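Local coordinates for putative oxidoreductase (Gluconobacter oxydans, PDB 3WJ7), which is a putative oxidoreductase of the short-chain dehydrogenase/reductase family that probably uses a nicotinamide coenzyme bound by a Rossmann-type fold, at residues Tyr123-Ala128 and Ala176-Pro181; Glu238-Gly243 and Ser310-Lys315. All blocks are in the same frame, centred on the assembly; numbering follows the deposited sequence.

Contact 1: Tyr123-Ala128 and Ala176-Pro181; sequences YCSSVA and AIIVNP
The carbonyl oxygen Y123 O accepts a hydrogen bond from V179 N (3.0 Å), and the CA-H of I178 approaches the same oxygen, CA lying 3.5 Å away. This pairing belongs to the central parallel sheet of the Rossmann fold, where strands 120-124 and 176-185 are neighbours joined by a beta-alpha-beta crossover through helix 153-172. The Y123 amide answers by donating to I177 O at 2.9 Å, and two residues on, S125 N bonds to V179 O, so the parallel pattern continues into the loop after strand 120-124. The side chains of Y123 and I178 lie side by side on the face covered by helix 153-172, where the Y123 ring meets A161 and V165 and I178 packs on L166. CG of Y123 is anti to the backbone N (chi1 176°), which leaves CD2 beside I178 CG2 at 4.1 Å. The other face carries C124 and V179, both resting on H227 of helix 220-233; there the C124 sulfur also reaches the proline ring, SG to P181 CG being 3.5 Å. Beyond the strand, S125 turns its hydroxyl to E162, which ties the loop to the crossover helix. The chain stays against strand 176-185, and V127 N donates to P181 O at 3.0 Å. The same bend is closed by an ST turn, S126 OG accepting from A128 N at 2.8 Å.

Contact 2: Glu238-Gly243 and Ser310-Lys315; sequences EKYILG and SDKAKK
K312 NZ meets E238 OE2 at 2.8 Å in a salt bridge, reaching the carboxylate oxygen on its anti side and 17° out of the carboxylate plane. The same ammonium group makes a weak hydrogen bond to the backbone oxygen K239 O, 3.3 Å from NZ. It gets there because the lysine chain is extended throughout, with CG anti to the backbone N (chi1 175°), and its methylenes cross the Y240 side chain at about a right angle; K312 CE comes within 3.8 Å of Y240 CE2. Replacing K312 by an alanine would probably leave E238 without its charged mate and the Y240 ring without its aliphatic neighbour. One residue along the helix, A313 sets its methyl against the strand backbone, CB lying 3.7 Å from I241 O, with Y240 CB and L242 CD2 also touching it. At the start of the helix S310, in the N-cap position, makes no capping bond and instead turns its hydroxyl to the residue just after strand segment 239-242: G243 N donates to S310 OG at 2.9 Å. Helix 311-317 thus lies across strand 239-248; the axes of helix segment 311-315 and strand segment 239-242 pass 6.9 Å apart at 101°. Farther out, Y240 OH accepts from K235 N, G243 O pairs with Y319 OH, and E141 receives I241 N while its side chain also touches K312. The contact therefore joins a charged, partly exposed end to a buried apolar and hydroxyl-mediated one, and the carboxylate of E238 is likely to favour the protonated form of K312.

Contacts 1 and 2 share strand 176-185 as neighbour: it pairs with 120-124 in contact 1, and strand 239-248 of contact 2 pairs with it in the same sheet, the contact centres being about 10 Å apart. Strand 239-248 runs parallel to strand 176-185, and the probable hydrogen bonds I178 O to Y240 N (2.7 Å) and N180 O to L242 N (2.8 Å) join the two contacts directly. Side chains continue the link, V179 CG1 packing against L242 CD1 at 3.7 Å. Contact 1 thus lies in the core of the sheet, whereas in contact 2 helix 311-317 packs against its flank. A bound mercury(II) ion sits about 3 Å from the C124 side chain, while the side chain of L242 is about 9 Å from a mercury ion.

Contact 1: Tyr123-Ala128 and Ala176-Pro181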
# COMPACT_ATOMS: atom_id res chain seq x y z
N TYR A 123 3.44 1.73 -27.86
CA TYR A 123 3.39 1.73 -26.44
C TYR A 123 4.80 1.75 -25.85
O TYR A 123 5.63 0.84 -26.13
CB TYR A 123 2.64 0.53 -25.93
CG TYR A 123 2.66 0.49 -24.42
CD1 TYR A 123 2.18 1.57 -23.69
CD2 TYR A 123 3.24 -0.55 -23.75
CE1 TYR A 123 2.21 1.57 -22.31
CE2 TYR A 123 3.28 -0.57 -22.37
CZ TYR A 123 2.76 0.50 -21.67
OH TYR A 123 2.80 0.47 -20.33
N CYS A 124 5.06 2.77 -25.03
CA CYS A 124 6.33 2.87 -24.36
C CYS A 124 6.29 2.12 -23.08
O CYS A 124 5.53 2.44 -22.18
CB CYS A 124 6.74 4.30 -24.12
SG CYS A 124 8.54 4.44 -23.80
N SER A 125 7.10 1.08 -22.98
CA SER A 125 7.08 0.27 -21.77
C SER A 125 8.47 0.34 -21.20
O SER A 125 9.05 1.40 -21.21
CB SER A 125 6.67 -1.13 -22.13
OG SER A 125 7.06 -2.09 -21.21
N SER A 126 9.08 -0.73 -20.73
CA SER A 126 10.42 -0.53 -20.18
C SER A 126 11.06 -1.84 -19.97
O SER A 126 10.37 -2.87 -19.87
CB SER A 126 10.33 0.26 -18.87
OG SER A 126 11.41 -0.04 -18.02
N VAL A 127 12.39 -1.85 -19.88
CA VAL A 127 13.05 -3.11 -19.51
C VAL A 127 12.59 -3.60 -18.12
O VAL A 127 12.75 -4.80 -17.82
CB VAL A 127 14.59 -3.05 -19.56
CG1 VAL A 127 15.04 -2.83 -20.99
CG2 VAL A 127 15.15 -2.00 -18.60
N ALA A 128 11.99 -2.72 -17.30
CA ALA A 128 11.53 -3.16 -15.97
C ALA A 128 10.39 -4.19 -16.07
O ALA A 128 10.20 -4.98 -15.19
CB ALA A 128 11.15 -1.98 -15.11
N ALA A 176 -1.01 -2.44 -31.65
CA ALA A 176 0.09 -1.88 -30.85
C ALA A 176 1.44 -2.57 -31.07
O ALA A 176 1.53 -3.81 -31.23
CB ALA A 176 -0.26 -1.85 -29.36
N ILE A 177 2.47 -1.74 -31.10
CA ILE A 177 3.85 -2.17 -31.14
C ILE A 177 4.45 -1.69 -29.83
O ILE A 177 4.24 -0.53 -29.45
CB ILE A 177 4.56 -1.46 -32.29
CG1 ILE A 177 4.04 -1.98 -33.64
CG2 ILE A 177 6.07 -1.51 -32.11
CD1 ILE A 177 4.43 -1.15 -34.88
N ILE A 178 5.20 -2.56 -29.14
CA ILE A 178 5.81 -2.23 -27.85
C ILE A 178 7.33 -2.00 -27.91
O ILE A 178 8.10 -2.79 -28.47
CB ILE A 178 5.58 -3.34 -26.81
CG1 ILE A 178 4.10 -3.69 -26.74
CG2 ILE A 178 6.16 -2.94 -25.43
CD1 ILE A 178 3.80 -4.86 -25.81
N VAL A 179 7.73 -0.96 -27.20
CA VAL A 179 9.08 -0.52 -27.06
C VAL A 179 9.42 -0.60 -25.54
O VAL A 179 8.57 -0.31 -24.67
CB VAL A 179 9.07 0.87 -27.71
CG1 VAL A 179 9.71 1.97 -26.90
CG2 VAL A 179 9.51 0.80 -29.18
N ASN A 180 10.62 -1.05 -25.22
CA ASN A 180 11.13 -1.21 -23.87
C ASN A 180 12.49 -0.46 -23.74
O ASN A 180 13.55 -1.05 -23.90
CB ASN A 180 11.34 -2.70 -23.57
CG ASN A 180 10.06 -3.54 -23.72
OD1 ASN A 180 9.42 -3.90 -22.72
ND2 ASN A 180 9.71 -3.87 -24.96
N PRO A 181 12.46 0.84 -23.46
CA PRO A 181 13.70 1.59 -23.20
C PRO A 181 14.40 1.08 -21.93
O PRO A 181 13.75 0.58 -21.03
CB PRO A 181 13.20 3.00 -22.90
CG PRO A 181 11.76 3.04 -23.33
CD PRO A 181 11.25 1.65 -23.24

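Contact 2: Glu238-Gly243 and Ser310-Lys315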
# COMPACT_ATOMS: atom_id res chain seq x y z
N GLU A 238 4.98 -7.09 -31.49
CA GLU A 238 6.34 -7.30 -31.06
C GLU A 238 6.75 -6.24 -30.03
O GLU A 238 6.21 -5.12 -30.01
CB GLU A 238 7.28 -7.21 -32.26
CG GLU A 238 7.02 -8.20 -33.41
CD GLU A 238 7.15 -9.66 -32.99
OE1 GLU A 238 6.14 -10.38 -33.11
OE2 GLU A 238 8.24 -10.07 -32.52
N LYS A 239 7.70 -6.63 -29.17
CA LYS A 239 8.42 -5.74 -28.26
C LYS A 239 9.81 -5.50 -28.80
O LYS A 239 10.45 -6.41 -29.36
CB LYS A 239 8.70 -6.40 -26.90
CG LYS A 239 7.55 -6.97 -26.11
CD LYS A 239 8.15 -8.06 -25.22
CE LYS A 239 7.38 -8.29 -23.93
NZ LYS A 239 7.32 -9.76 -23.62
N TYR A 240 10.34 -4.32 -28.53
CA TYR A 240 11.72 -4.06 -28.90
C TYR A 240 12.43 -3.35 -27.80
O TYR A 240 12.01 -2.28 -27.39
CB TYR A 240 11.79 -3.22 -30.18
CG TYR A 240 11.02 -3.75 -31.37
CD1 TYR A 240 9.64 -3.51 -31.51
CD2 TYR A 240 11.67 -4.47 -32.38
CE1 TYR A 240 8.93 -3.98 -32.61
CE2 TYR A 240 10.97 -4.96 -33.49
CZ TYR A 240 9.61 -4.71 -33.61
OH TYR A 240 8.92 -5.17 -34.69
N ILE A 241 13.49 -3.95 -27.29
CA ILE A 241 14.35 -3.31 -26.26
C ILE A 241 15.10 -2.12 -26.88
O ILE A 241 15.68 -2.25 -27.95
CB ILE A 241 15.39 -4.31 -25.69
CG1 ILE A 241 14.68 -5.35 -24.83
CG2 ILE A 241 16.43 -3.59 -24.84
CD1 ILE A 241 15.38 -6.68 -24.74
N LEU A 242 15.08 -0.97 -26.23
CA LEU A 242 15.80 0.16 -26.72
C LEU A 242 16.88 0.50 -25.73
O LEU A 242 16.73 1.43 -24.97
CB LEU A 242 14.86 1.34 -26.94
CG LEU A 242 13.77 1.25 -28.04
CD1 LEU A 242 13.07 2.61 -28.21
CD2 LEU A 242 14.25 0.69 -29.43
N GLY A 243 17.97 -0.27 -25.74
CA GLY A 243 19.08 -0.06 -24.79
C GLY A 243 20.20 0.72 -25.44
O GLY A 243 20.12 1.03 -26.62
N SER A 310 20.11 -5.12 -27.26
CA SER A 310 19.25 -4.39 -28.20
C SER A 310 19.36 -4.95 -29.62
O SER A 310 19.18 -4.23 -30.62
CB SER A 310 19.61 -2.91 -28.20
OG SER A 310 19.58 -2.39 -26.90
N ASP A 311 19.68 -6.24 -29.71
CA ASP A 311 19.97 -6.80 -31.02
C ASP A 311 18.72 -6.90 -31.92
O ASP A 311 18.79 -6.61 -33.11
CB ASP A 311 20.77 -8.09 -30.91
CG ASP A 311 22.26 -7.83 -30.59
OD1 ASP A 311 22.72 -6.68 -30.76
OD2 ASP A 311 22.96 -8.78 -30.17
N LYS A 312 17.58 -7.24 -31.33
CA LYS A 312 16.33 -7.28 -32.06
C LYS A 312 16.01 -5.93 -32.69
O LYS A 312 15.75 -5.86 -33.86
CB LYS A 312 15.20 -7.79 -31.19
CG LYS A 312 13.88 -7.73 -31.91
CD LYS A 312 12.87 -8.58 -31.20
CE LYS A 312 11.54 -8.40 -31.90
NZ LYS A 312 10.50 -9.15 -31.18
N ALA A 313 16.11 -4.84 -31.97
CA ALA A 313 15.84 -3.58 -32.64
C ALA A 313 16.99 -3.19 -33.59
O ALA A 313 16.81 -2.35 -34.49
CB ALA A 313 15.55 -2.46 -31.64
N LYS A 314 18.17 -3.76 -33.39
CA LYS A 314 19.30 -3.39 -34.26
C LYS A 314 19.10 -3.95 -35.67
O LYS A 314 19.20 -3.20 -36.63
CB LYS A 314 20.66 -3.78 -33.69
CG LYS A 314 21.29 -2.64 -32.93
CD LYS A 314 22.43 -3.10 -32.05
CE LYS A 314 22.62 -2.10 -30.90
NZ LYS A 314 23.94 -2.31 -30.25
N LYS A 315 18.76 -5.23 -35.74
CA LYS A 315 18.56 -5.93 -36.99
C LYS A 315 17.25 -5.49 -37.59
O LYS A 315 17.20 -5.14 -38.76
CB LYS A 315 18.50 -7.44 -36.76
CG LYS A 315 19.71 -7.97 -35.99
CD LYS A 315 19.67 -9.48 -35.83
CE LYS A 315 20.73 -9.93 -34.84
NZ LYS A 315 20.47 -11.32 -34.40